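Local atomic coordinates of Card1 endonuclease domain-containing protein (Vibrio cholerae, PDB entry 1XMX), a protein that is of unknown function but carries a Card1-like domain of the PD-(D/E)XK nuclease clan and probably binds nucleic acid. Residues Met3-Gly8 and Glu80-Arg85; Thr19-His24 and Arg29-Ile34; Ile306-Thr311 and Asp319-Lys324; Ser327-Leu332 and Ala337-Val342. All blocks are in the same frame, centred on the assembly; numbering follows the deposited sequence.

Contact 1: Met3-Gly8 and Glu80-Arg85; sequences MAIHVG and ETLKAR
L82 of helix 68-85 faces I5 and V7 of strand 4-9 in a helix-on-sheet packing of the Rossmann-like kind, in which a strand inside a largely parallel sheet is covered by a neighbouring helix. The CB of L82 leaves the helix toward the sheet but stays too far back to touch the strand. A chi1 of -67° sets CG beside the backbone N, and from there the fork sends its two methyls to different residues. One prong, CD1, reaches CG2 of V7 at 4.4 Å. The other, CD2, meets CD1 of I5 at 4.3 Å, so the two methyls of one leucine are divided between residues two apart in the strand. These distances describe loose apolar packing, and L82 also rests on V89 of strand 88-92, next to 4-9 in the sheet. The branched I5 and V7 suit a strand, where they fill one face, while H6 between them turns to the other and packs on P20 and L21 of helix 15-22. Beyond the buried part, M3 and R85 meet at the partly exposed edge. M3 is long and flexible enough to bend at chi2 and chi3 (-40° and -72°), which folds its thioether back toward the backbone at R85. There the terminal methyl CE lies 3.5 Å from the backbone O of R85.

Contact 2: Thr19-His24 and Arg29-Ile34; sequences TPLLDH and RHIIFI
L21 and I31 carry this contact between helix 15-22 and strand 30-35, meeting at an oblique angle with methyl against methyl. CD1 of L21 presses to 3.5 Å from CG2 of I31, tighter than an ordinary van der Waals approach, and stands 3.8 Å from I31 CB and 4.0 Å from I31 CD1. It therefore sits over the branch point of the isoleucine. The second prong, CD2, looks more distantly at the carbonyl O of H30, 4.3 Å away. In I31, CG1 runs anti to the backbone N (chi1 177°), so that CG2 is the branch nearest the leucine. The CG1 arm lies over one face of the F33 ring, 4.1 Å above its centre. Further out, L50 of helix 40-52 touches both L21 and F33. P20, whose nitrogen carries no hydrogen to donate, fits the kink at P20-L21 in this weakly bonded helix. With no hydrogen bond between the segments, helix and strand of this beta-alpha-beta unit meet here by shape and dispersion forces, as buried leucine and isoleucine would suggest.

Contact 3: Ile306-Thr311 and Asp319-Lys324; sequences IIECKT and DDTLYK
E308 and T321 mark the closest backbone approach, their CA atoms 9.1 Å apart, where strand 303-310 passes the N-terminal part of helix 321-333. Side chains bridge that gap. CG2 of T321 enters between two strand residues of the same face, lying 3.9 Å from OE2 of E308 and 3.8 Å from CD of K310. The glutamate chain is extended, with CG anti to its backbone N (chi1 -170°), and carries its carboxylate up to the threonine methyl. K310 instead bends at chi3 and chi4, passing its CE within 3.8 Å of T321 OG1. Threonine suits the place because its methyl reaches both strand side chains, while its hydroxyl, as it passes K310 CE, bonds to D319. There D319 OD1 grips two donors, T321 N at 3.0 Å (158°), from the anti side and tilted out of the carboxylate plane, and T321 OG1 at 2.8 Å, nearly in line with the C-O bond. The first is a capping bond, and the pair fixes the threonine's rotation. E308, C309 and K310 match the ExK signature of PD-(D/E)XK nucleases, consistent with an active-site strand. Around it, D295 accepts from the N of C309, helix 243-266 packs on C309 from the other face, and strand 338-343 pairs in parallel, with L341 lying against E308 and K310.

Contact 4: Ser327-Leu332 and Ala337-Val342; sequences SLRDLL and ARAMLV
R329 reaches A337 and A339 through three torsions: CG starts anti to the backbone N (chi1 179°), and bends at chi2 (-114°) and chi3 (-106°) then fold the chain across the start of strand 338-343. The methylenes do the touching. CG stands 4.0 Å from the CB of A337 and equally far from the CB of A339, while CD lies 3.6 Å from the carbonyl O of A337. Alanine suits both positions, since its small methyl lets the helix come close; the CB of A337 even approaches R329 O to 3.6 Å. The guanidinium then turns away from A337 to polar partners. Its NH1 forms a salt bridge with D330 OD1 at 3.0 Å, meeting OD1 on its syn side, tilted out of the carboxylate plane, while OD1 lies nearly in the plane of the guanidinium. NH2 bonds to the carbonyl O of L358, so two groups fix the rotation of the head. A water that accepts from A339 N at 3.0 Å also receives a weak bond from R329 NH2. R338 directs its CB away from the helix; its NH2 hydrogen-bonds H305 NE2 and its guanidinium makes a cation-pi contact with W378. Helix 321-333 links the parallel, neighbouring strands 303-310 and 338-343, making this the return half of a beta-alpha-beta crossover, as in the core of PD-(D/E)XK nuclease folds.

How the contacts relate
The four contacts fall into two pairs, one in each of two sheets. Contacts 1 and 2, with centres 13 Å apart, share the N-terminal sheet: strands 4-9 and 30-35 are neighbours in it, and contact 2 is nested within the chain loop that contact 1 closes. Contacts 3 and 4 follow later in the chain, one after the other, with centres 9 Å apart. Both use helix 321-333 and the adjacent strands 303-310 and 338-343, within the Card1-like endonuclease domain. Between the pairs nothing touches: contacts 1 and 3 are centred about 46 Å apart, on opposite sides of the chain's centre. The two pairs thus belong to separate sheets, one Rossmann-like and one consistent with a nuclease core.

Contact 1: Met3-Gly8 and Glu80-Arg85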
loop_
_atom_site.group_PDB
_atom_site.type_symbol
_atom_site.label_atom_id
_atom_site.label_comp_id
_atom_site.label_asym_id
_atom_site.label_seq_id
_atom_site.Cartn_x
_atom_site.Cartn_y
_atom_site.Cartn_z
ATOM N N MET A 3 3.955 21.970 25.777
ATOM C CA MET A 3 4.975 22.773 25.135
ATOM C C MET A 3 5.786 21.953 24.124
ATOM O O MET A 3 6.639 22.505 23.405
ATOM C CB MET A 3 5.873 23.475 26.176
ATOM C CG MET A 3 5.078 24.393 27.182
ATOM S SD MET A 3 3.726 25.351 26.393
ATOM C CE MET A 3 4.759 26.527 25.500
ATOM N N ALA A 4 5.543 20.643 24.048
ATOM C CA ALA A 4 6.379 19.845 23.148
ATOM C C ALA A 4 5.843 19.929 21.724
ATOM O O ALA A 4 4.697 19.506 21.441
ATOM C CB ALA A 4 6.481 18.349 23.623
ATOM N N ILE A 5 6.664 20.392 20.800
ATOM C CA ILE A 5 6.206 20.379 19.400
ATOM C C ILE A 5 7.259 19.915 18.417
ATOM O O ILE A 5 8.456 19.993 18.711
ATOM C CB ILE A 5 5.582 21.739 18.993
ATOM C CG1 ILE A 5 6.581 22.723 18.484
ATOM C CG2 ILE A 5 4.977 22.432 20.162
ATOM C CD1 ILE A 5 5.819 23.961 17.898
ATOM N N HIS A 6 6.823 19.401 17.262
ATOM C CA HIS A 6 7.723 19.110 16.140
ATOM C C HIS A 6 7.741 20.244 15.099
ATOM O O HIS A 6 6.757 20.948 14.954
ATOM C CB HIS A 6 7.271 17.797 15.442
ATOM C CG HIS A 6 7.570 16.577 16.250
ATOM N ND1 HIS A 6 7.507 15.303 15.739
ATOM C CD2 HIS A 6 7.989 16.445 17.536
ATOM C CE1 HIS A 6 7.835 14.429 16.673
ATOM N NE2 HIS A 6 8.143 15.096 17.768
ATOM N N VAL A 7 8.847 20.398 14.361
ATOM C CA VAL A 7 8.841 21.209 13.171
ATOM C C VAL A 7 9.337 20.327 12.030
ATOM O O VAL A 7 10.256 19.558 12.224
ATOM C CB VAL A 7 9.702 22.470 13.321
ATOM C CG1 VAL A 7 9.714 23.256 11.969
ATOM C CG2 VAL A 7 9.119 23.354 14.456
ATOM N N GLY A 8 8.694 20.400 10.860
ATOM C CA GLY A 8 9.100 19.560 9.728
ATOM C C GLY A 8 9.025 20.346 8.461
ATOM O O GLY A 8 8.353 21.374 8.429
ATOM N N GLU A 80 12.460 32.396 17.021
ATOM C CA GLU A 80 12.583 33.359 18.102
ATOM C C GLU A 80 11.206 33.449 18.814
ATOM O O GLU A 80 11.125 33.477 20.017
ATOM C CB GLU A 80 13.106 34.703 17.551
ATOM C CG GLU A 80 13.742 35.654 18.548
ATOM C CD GLU A 80 15.204 35.304 19.037
ATOM O OE1 GLU A 80 15.400 34.366 19.859
ATOM O OE2 GLU A 80 16.156 36.044 18.665
ATOM N N THR A 81 10.125 33.432 18.052
ATOM C CA THR A 81 8.791 33.353 18.616
ATOM C C THR A 81 8.611 32.041 19.416
ATOM O O THR A 81 7.956 32.024 20.450
ATOM C CB THR A 81 7.704 33.386 17.487
ATOM O OG1 THR A 81 7.902 34.510 16.620
ATOM C CG2 THR A 81 6.314 33.467 18.081
ATOM N N LEU A 82 9.175 30.937 18.935
ATOM C CA LEU A 82 8.999 29.678 19.629
ATOM C C LEU A 82 9.820 29.722 20.899
ATOM O O LEU A 82 9.361 29.315 21.939
ATOM C CB LEU A 82 9.482 28.497 18.782
ATOM C CG LEU A 82 8.653 28.230 17.531
ATOM C CD1 LEU A 82 9.260 27.051 16.748
ATOM C CD2 LEU A 82 7.137 28.043 17.920
ATOM N N LYS A 83 11.053 30.202 20.794
ATOM C CA LYS A 83 11.899 30.331 21.947
ATOM C C LYS A 83 11.241 31.222 23.015
ATOM O O LYS A 83 11.297 30.888 24.207
ATOM C CB LYS A 83 13.270 30.894 21.572
ATOM C CG LYS A 83 14.188 31.021 22.763
ATOM C CD LYS A 83 14.545 29.615 23.291
ATOM C CE LYS A 83 15.471 29.697 24.532
ATOM N NZ LYS A 83 16.640 30.612 24.226
ATOM N N ALA A 84 10.601 32.322 22.591
ATOM C CA ALA A 84 10.034 33.287 23.574
ATOM C C ALA A 84 8.909 32.650 24.369
ATOM O O ALA A 84 8.682 32.994 25.507
ATOM C CB ALA A 84 9.560 34.597 22.888
ATOM N N ARG A 85 8.231 31.679 23.771
ATOM C CA ARG A 85 7.162 30.964 24.465
ATOM C C ARG A 85 7.616 29.798 25.341
ATOM O O ARG A 85 6.832 29.269 26.087
ATOM C CB ARG A 85 6.215 30.384 23.449
ATOM C CG ARG A 85 5.445 31.403 22.686
ATOM C CD ARG A 85 4.289 30.660 22.008
ATOM N NE ARG A 85 3.953 31.242 20.724
ATOM C CZ ARG A 85 3.907 30.580 19.574
ATOM N NH1 ARG A 85 4.157 29.266 19.515
ATOM N NH2 ARG A 85 3.585 31.257 18.471
#

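Contact 2: Thr19-His24 and Arg29-Ile34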
loop_
_atom_site.group_PDB
_atom_site.type_symbol
_atom_site.label_atom_id
_atom_site.label_comp_id
_atom_site.label_asym_id
_atom_site.label_seq_id
_atom_site.Cartn_x
_atom_site.Cartn_y
_atom_site.Cartn_z
ATOM N N THR A 19 4.735 9.858 10.645
ATOM C CA THR A 19 4.877 8.631 11.443
ATOM C C THR A 19 5.479 8.792 12.879
ATOM O O THR A 19 5.068 8.084 13.779
ATOM C CB THR A 19 5.538 7.506 10.638
ATOM O OG1 THR A 19 6.841 7.900 10.220
ATOM C CG2 THR A 19 4.709 7.177 9.373
ATOM N N PRO A 20 6.496 9.669 13.075
ATOM C CA PRO A 20 6.890 9.996 14.428
ATOM C C PRO A 20 5.755 10.489 15.346
ATOM O O PRO A 20 5.750 10.156 16.554
ATOM C CB PRO A 20 7.929 11.110 14.223
ATOM C CG PRO A 20 8.528 10.779 12.817
ATOM C CD PRO A 20 7.357 10.341 12.061
ATOM N N LEU A 21 4.811 11.254 14.816
ATOM C CA LEU A 21 3.683 11.726 15.656
ATOM C C LEU A 21 2.639 10.666 15.933
ATOM O O LEU A 21 1.835 10.828 16.828
ATOM C CB LEU A 21 3.020 12.957 14.994
ATOM C CG LEU A 21 3.946 14.218 14.907
ATOM C CD1 LEU A 21 3.419 15.149 13.880
ATOM C CD2 LEU A 21 4.108 14.943 16.278
ATOM N N LEU A 22 2.594 9.605 15.128
ATOM C CA LEU A 22 1.670 8.516 15.377
ATOM C C LEU A 22 2.203 7.452 16.354
ATOM O O LEU A 22 1.448 6.546 16.792
ATOM C CB LEU A 22 1.230 7.863 14.038
ATOM C CG LEU A 22 0.627 8.757 12.952
ATOM C CD1 LEU A 22 0.197 7.927 11.767
ATOM C CD2 LEU A 22 -0.572 9.593 13.488
ATOM N N ASP A 23 3.508 7.517 16.632
ATOM C CA ASP A 23 4.198 6.533 17.463
ATOM C C ASP A 23 3.660 6.882 18.829
ATOM O O ASP A 23 3.651 8.051 19.230
ATOM C CB ASP A 23 5.717 6.845 17.416
ATOM C CG ASP A 23 6.560 5.843 18.121
ATOM O OD1 ASP A 23 6.323 5.500 19.301
ATOM O OD2 ASP A 23 7.463 5.308 17.469
ATOM N N HIS A 24 3.254 5.886 19.590
ATOM C CA HIS A 24 2.682 6.160 20.923
ATOM C C HIS A 24 3.699 6.717 21.896
ATOM O O HIS A 24 3.304 7.249 22.949
ATOM C CB HIS A 24 2.134 4.859 21.531
ATOM C CG HIS A 24 0.927 4.329 20.825
ATOM N ND1 HIS A 24 0.206 3.248 21.289
ATOM C CD2 HIS A 24 0.309 4.740 19.699
ATOM C CE1 HIS A 24 -0.799 3.007 20.464
ATOM N NE2 HIS A 24 -0.764 3.910 19.500
ATOM N N ARG A 29 2.227 16.629 20.517
ATOM C CA ARG A 29 0.966 16.423 19.766
ATOM C C ARG A 29 0.651 17.641 18.907
ATOM O O ARG A 29 -0.487 17.968 18.632
ATOM C CB ARG A 29 -0.204 16.009 20.690
ATOM C CG ARG A 29 -0.429 16.977 21.829
ATOM C CD ARG A 29 -1.511 16.544 22.851
ATOM N NE ARG A 29 -1.624 17.490 23.999
ATOM C CZ ARG A 29 -1.807 18.816 23.878
ATOM N NH1 ARG A 29 -1.873 19.367 22.660
ATOM N NH2 ARG A 29 -1.933 19.597 24.968
ATOM N N HIS A 30 1.713 18.321 18.488
ATOM C CA HIS A 30 1.625 19.479 17.633
ATOM C C HIS A 30 2.851 19.513 16.733
ATOM O O HIS A 30 3.955 19.124 17.147
ATOM C CB HIS A 30 1.493 20.786 18.437
ATOM C CG HIS A 30 1.171 21.982 17.572
ATOM N ND1 HIS A 30 2.123 22.912 17.188
ATOM C CD2 HIS A 30 0.013 22.377 16.983
ATOM C CE1 HIS A 30 1.558 23.842 16.437
ATOM N NE2 HIS A 30 0.285 23.530 16.279
ATOM N N ILE A 31 2.642 19.962 15.489
ATOM C CA ILE A 31 3.729 20.153 14.541
ATOM C C ILE A 31 3.460 21.368 13.705
ATOM O O ILE A 31 2.322 21.631 13.283
ATOM C CB ILE A 31 3.953 18.898 13.627
ATOM C CG1 ILE A 31 5.065 19.146 12.574
ATOM C CG2 ILE A 31 2.592 18.418 12.979
ATOM C CD1 ILE A 31 5.675 17.866 11.933
ATOM N N ILE A 32 4.536 22.079 13.403
ATOM C CA ILE A 32 4.479 23.186 12.455
ATOM C C ILE A 32 5.245 22.742 11.263
ATOM O O ILE A 32 6.441 22.369 11.365
ATOM C CB ILE A 32 5.148 24.474 13.055
ATOM C CG1 ILE A 32 4.364 24.889 14.294
ATOM C CG2 ILE A 32 5.308 25.632 12.022
ATOM C CD1 ILE A 32 5.022 25.905 15.133
ATOM N N PHE A 33 4.542 22.750 10.130
ATOM C CA PHE A 33 5.165 22.372 8.866
ATOM C C PHE A 33 5.653 23.670 8.245
ATOM O O PHE A 33 4.958 24.657 8.291
ATOM C CB PHE A 33 4.140 21.721 7.947
ATOM C CG PHE A 33 3.639 20.397 8.425
ATOM C CD1 PHE A 33 4.417 19.253 8.279
ATOM C CD2 PHE A 33 2.376 20.283 8.959
ATOM C CE1 PHE A 33 3.931 18.002 8.690
ATOM C CE2 PHE A 33 1.895 19.039 9.381
ATOM C CZ PHE A 33 2.667 17.910 9.233
ATOM N N ILE A 34 6.847 23.650 7.685
ATOM C CA ILE A 34 7.409 24.771 6.946
ATOM C C ILE A 34 7.302 24.409 5.451
ATOM O O ILE A 34 7.588 23.285 5.085
ATOM C CB ILE A 34 8.889 24.966 7.326
ATOM C CG1 ILE A 34 8.996 25.593 8.713
ATOM C CG2 ILE A 34 9.655 25.850 6.291
ATOM C CD1 ILE A 34 10.316 25.309 9.388
#

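Contact 3: Ile306-Thr311 and Asp319-Lys324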
loop_
_atom_site.group_PDB
_atom_site.type_symbol
_atom_site.label_atom_id
_atom_site.label_comp_id
_atom_site.label_asym_id
_atom_site.label_seq_id
_atom_site.Cartn_x
_atom_site.Cartn_y
_atom_site.Cartn_z
ATOM N N ILE A 306 1.846 -2.653 -2.505
ATOM C CA ILE A 306 0.725 -3.022 -3.380
ATOM C C ILE A 306 0.971 -4.331 -4.145
ATOM O O ILE A 306 2.019 -4.548 -4.793
ATOM C CB ILE A 306 0.463 -1.938 -4.461
ATOM C CG1 ILE A 306 0.202 -0.586 -3.834
ATOM C CG2 ILE A 306 -0.816 -2.309 -5.344
ATOM C CD1 ILE A 306 0.376 0.511 -4.923
ATOM N N ILE A 307 -0.055 -5.162 -4.163
ATOM C CA ILE A 307 0.031 -6.418 -4.881
ATOM C C ILE A 307 -1.079 -6.440 -5.935
ATOM O O ILE A 307 -2.282 -6.290 -5.593
ATOM C CB ILE A 307 -0.127 -7.603 -3.915
ATOM C CG1 ILE A 307 0.913 -7.513 -2.806
ATOM C CG2 ILE A 307 0.008 -8.963 -4.702
ATOM C CD1 ILE A 307 0.663 -8.485 -1.646
ATOM N N GLU A 308 -0.663 -6.578 -7.197
ATOM C CA GLU A 308 -1.595 -6.811 -8.279
ATOM C C GLU A 308 -1.637 -8.320 -8.480
ATOM O O GLU A 308 -0.574 -8.961 -8.569
ATOM C CB GLU A 308 -1.087 -6.214 -9.589
ATOM C CG GLU A 308 -2.168 -6.230 -10.685
ATOM C CD GLU A 308 -1.818 -5.367 -11.875
ATOM O OE1 GLU A 308 -0.869 -4.563 -11.764
ATOM O OE2 GLU A 308 -2.484 -5.497 -12.940
ATOM N N CYS A 309 -2.847 -8.874 -8.523
ATOM C CA CYS A 309 -3.068 -10.278 -8.930
ATOM C C CYS A 309 -3.590 -10.384 -10.384
ATOM O O CYS A 309 -4.535 -9.700 -10.748
ATOM C CB CYS A 309 -3.994 -10.982 -7.944
ATOM S SG CYS A 309 -3.342 -10.824 -6.269
ATOM N N LYS A 310 -2.897 -11.152 -11.216
ATOM C CA LYS A 310 -3.403 -11.539 -12.526
ATOM C C LYS A 310 -3.672 -13.051 -12.583
ATOM O O LYS A 310 -2.868 -13.874 -12.115
ATOM C CB LYS A 310 -2.462 -11.121 -13.655
ATOM C CG LYS A 310 -2.464 -9.602 -13.919
ATOM C CD LYS A 310 -1.531 -9.245 -15.073
ATOM C CE LYS A 310 -2.104 -9.578 -16.438
ATOM N NZ LYS A 310 -3.594 -9.302 -16.421
ATOM N N THR A 311 -4.851 -13.388 -13.111
ATOM C CA THR A 311 -5.201 -14.771 -13.472
ATOM C C THR A 311 -5.131 -15.043 -15.009
ATOM O O THR A 311 -5.159 -16.190 -15.421
ATOM C CB THR A 311 -6.602 -15.126 -12.978
ATOM O OG1 THR A 311 -7.501 -14.148 -13.498
ATOM C CG2 THR A 311 -6.698 -15.128 -11.440
ATOM N N ASP A 319 2.364 -4.531 -23.616
ATOM C CA ASP A 319 1.529 -4.688 -22.408
ATOM C C ASP A 319 1.841 -3.620 -21.340
ATOM O O ASP A 319 2.995 -3.317 -21.080
ATOM C CB ASP A 319 1.669 -6.097 -21.825
ATOM C CG ASP A 319 0.489 -6.470 -20.916
ATOM O OD1 ASP A 319 0.473 -6.088 -19.703
ATOM O OD2 ASP A 319 -0.433 -7.151 -21.434
ATOM N N ASP A 320 0.803 -3.063 -20.726
ATOM C CA ASP A 320 0.967 -1.923 -19.833
ATOM C C ASP A 320 1.023 -2.312 -18.351
ATOM O O ASP A 320 1.241 -1.443 -17.515
ATOM C CB ASP A 320 -0.121 -0.848 -20.094
ATOM C CG ASP A 320 -1.466 -1.177 -19.420
ATOM O OD1 ASP A 320 -1.688 -2.347 -19.050
ATOM O OD2 ASP A 320 -2.325 -0.261 -19.271
ATOM N N THR A 321 0.819 -3.602 -18.041
ATOM C CA THR A 321 0.637 -4.086 -16.642
ATOM C C THR A 321 1.735 -3.594 -15.644
ATOM O O THR A 321 1.433 -3.086 -14.573
ATOM C CB THR A 321 0.516 -5.653 -16.581
ATOM O OG1 THR A 321 -0.760 -6.056 -17.143
ATOM C CG2 THR A 321 0.593 -6.130 -15.171
ATOM N N LEU A 322 2.983 -3.779 -16.040
ATOM C CA LEU A 322 4.144 -3.529 -15.230
ATOM C C LEU A 322 4.520 -2.026 -15.166
ATOM O O LEU A 322 4.931 -1.554 -14.112
ATOM C CB LEU A 322 5.315 -4.344 -15.764
ATOM C CG LEU A 322 5.139 -5.859 -15.602
ATOM C CD1 LEU A 322 6.405 -6.458 -16.124
ATOM C CD2 LEU A 322 4.979 -6.273 -14.127
ATOM N N TYR A 323 4.430 -1.308 -16.289
ATOM C CA TYR A 323 4.601 0.163 -16.298
ATOM C C TYR A 323 3.558 0.864 -15.468
ATOM O O TYR A 323 3.857 1.837 -14.747
ATOM C CB TYR A 323 4.479 0.711 -17.704
ATOM C CG TYR A 323 5.578 0.313 -18.546
ATOM C CD1 TYR A 323 6.877 0.629 -18.205
ATOM C CD2 TYR A 323 5.344 -0.410 -19.695
ATOM C CE1 TYR A 323 7.942 0.240 -19.003
ATOM C CE2 TYR A 323 6.379 -0.804 -20.477
ATOM C CZ TYR A 323 7.673 -0.473 -20.134
ATOM O OH TYR A 323 8.690 -0.873 -20.996
ATOM N N LYS A 324 2.320 0.382 -15.604
ATOM C CA LYS A 324 1.228 0.907 -14.816
ATOM C C LYS A 324 1.379 0.599 -13.334
ATOM O O LYS A 324 1.114 1.456 -12.505
ATOM C CB LYS A 324 -0.100 0.371 -15.311
ATOM C CG LYS A 324 -1.258 0.944 -14.570
ATOM C CD LYS A 324 -2.487 0.088 -14.870
ATOM C CE LYS A 324 -3.791 0.800 -14.691
ATOM N NZ LYS A 324 -4.257 0.816 -13.262
#

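Contact 4: Ser327-Leu332 and Ala337-Val342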
loop_
_atom_site.group_PDB
_atom_site.type_symbol
_atom_site.label_atom_id
_atom_site.label_comp_id
_atom_site.label_asym_id
_atom_site.label_seq_id
_atom_site.Cartn_x
_atom_site.Cartn_y
_atom_site.Cartn_z
ATOM N N SER A 327 3.940 2.789 -11.802
ATOM C CA SER A 327 3.465 4.129 -11.782
ATOM C C SER A 327 2.482 4.367 -10.610
ATOM O O SER A 327 2.453 5.446 -10.009
ATOM C CB SER A 327 2.815 4.404 -13.112
ATOM O OG SER A 327 1.851 5.393 -12.942
ATOM N N LEU A 328 1.638 3.398 -10.320
ATOM C CA LEU A 328 0.778 3.491 -9.160
ATOM C C LEU A 328 1.584 3.543 -7.834
ATOM O O LEU A 328 1.358 4.373 -6.963
ATOM C CB LEU A 328 -0.102 2.276 -9.127
ATOM C CG LEU A 328 -1.250 2.368 -10.102
ATOM C CD1 LEU A 328 -1.973 1.045 -9.911
ATOM C CD2 LEU A 328 -2.106 3.509 -9.672
ATOM N N ARG A 329 2.552 2.659 -7.736
ATOM C CA ARG A 329 3.424 2.553 -6.596
ATOM C C ARG A 329 4.007 3.961 -6.228
ATOM O O ARG A 329 3.739 4.521 -5.144
ATOM C CB ARG A 329 4.466 1.526 -7.012
ATOM C CG ARG A 329 5.554 1.205 -6.009
ATOM C CD ARG A 329 6.799 1.694 -6.623
ATOM N NE ARG A 329 7.618 0.628 -7.113
ATOM C CZ ARG A 329 8.606 0.838 -7.965
ATOM N NH1 ARG A 329 8.803 2.072 -8.427
ATOM N NH2 ARG A 329 9.368 -0.170 -8.380
ATOM N N ASP A 330 4.728 4.556 -7.177
ATOM C CA ASP A 330 5.286 5.906 -7.047
ATOM C C ASP A 330 4.276 6.943 -6.600
ATOM O O ASP A 330 4.461 7.619 -5.587
ATOM C CB ASP A 330 5.926 6.319 -8.382
ATOM C CG ASP A 330 7.103 5.381 -8.790
ATOM O OD1 ASP A 330 7.771 4.803 -7.851
ATOM O OD2 ASP A 330 7.352 5.213 -10.032
ATOM N N LEU A 331 3.188 7.048 -7.353
ATOM C CA LEU A 331 2.201 8.077 -7.185
ATOM C C LEU A 331 1.357 7.900 -5.922
ATOM O O LEU A 331 0.780 8.870 -5.430
ATOM C CB LEU A 331 1.272 8.085 -8.420
ATOM C CG LEU A 331 1.593 9.148 -9.507
ATOM C CD1 LEU A 331 1.795 8.574 -10.860
ATOM C CD2 LEU A 331 0.506 10.229 -9.592
ATOM N N LEU A 332 1.240 6.668 -5.410
ATOM C CA LEU A 332 0.366 6.439 -4.242
ATOM C C LEU A 332 1.115 6.278 -2.902
ATOM O O LEU A 332 0.525 6.347 -1.794
ATOM C CB LEU A 332 -0.592 5.238 -4.497
ATOM C CG LEU A 332 -1.580 5.308 -5.714
ATOM C CD1 LEU A 332 -2.367 4.058 -5.840
ATOM C CD2 LEU A 332 -2.587 6.439 -5.671
ATOM N N ALA A 337 7.541 3.242 -1.413
ATOM C CA ALA A 337 6.497 2.242 -1.723
ATOM C C ALA A 337 7.032 1.052 -2.555
ATOM O O ALA A 337 8.018 1.149 -3.315
ATOM C CB ALA A 337 5.258 2.862 -2.334
ATOM N N ARG A 338 6.425 -0.103 -2.346
ATOM C CA ARG A 338 6.860 -1.330 -3.037
ATOM C C ARG A 338 5.674 -2.019 -3.696
ATOM O O ARG A 338 4.561 -1.939 -3.210
ATOM C CB ARG A 338 7.534 -2.274 -2.062
ATOM C CG ARG A 338 8.985 -1.875 -1.946
ATOM C CD ARG A 338 9.764 -2.257 -0.694
ATOM N NE ARG A 338 9.321 -3.438 0.032
ATOM C CZ ARG A 338 9.786 -4.687 -0.101
ATOM N NH1 ARG A 338 10.716 -5.039 -1.001
ATOM N NH2 ARG A 338 9.263 -5.587 0.675
ATOM N N ALA A 339 5.926 -2.696 -4.804
ATOM C CA ALA A 339 4.848 -3.389 -5.492
ATOM C C ALA A 339 5.259 -4.757 -6.046
ATOM O O ALA A 339 6.383 -4.993 -6.484
ATOM C CB ALA A 339 4.203 -2.479 -6.615
ATOM N N MET A 340 4.276 -5.637 -6.053
ATOM C CA MET A 340 4.454 -6.998 -6.487
ATOM C C MET A 340 3.360 -7.374 -7.526
ATOM O O MET A 340 2.211 -6.940 -7.419
ATOM C CB MET A 340 4.255 -7.857 -5.256
ATOM C CG MET A 340 4.072 -9.302 -5.609
ATOM S SD MET A 340 4.046 -10.412 -4.216
ATOM C CE MET A 340 5.839 -10.504 -3.800
ATOM N N LEU A 341 3.709 -8.196 -8.505
ATOM C CA LEU A 341 2.654 -8.812 -9.351
ATOM C C LEU A 341 2.591 -10.298 -9.047
ATOM O O LEU A 341 3.597 -10.993 -9.146
ATOM C CB LEU A 341 2.918 -8.547 -10.838
ATOM C CG LEU A 341 2.096 -9.284 -11.886
ATOM C CD1 LEU A 341 0.618 -8.930 -11.751
ATOM C CD2 LEU A 341 2.633 -8.910 -13.299
ATOM N N VAL A 342 1.414 -10.778 -8.629
ATOM C CA VAL A 342 1.216 -12.224 -8.477
ATOM C C VAL A 342 0.467 -12.721 -9.734
ATOM O O VAL A 342 -0.604 -12.209 -10.047
ATOM C CB VAL A 342 0.449 -12.569 -7.175
ATOM C CG1 VAL A 342 0.153 -14.093 -7.114
ATOM C CG2 VAL A 342 1.271 -12.045 -5.907
HETATM O O HOH W 1 8.706 -2.349 -5.891
#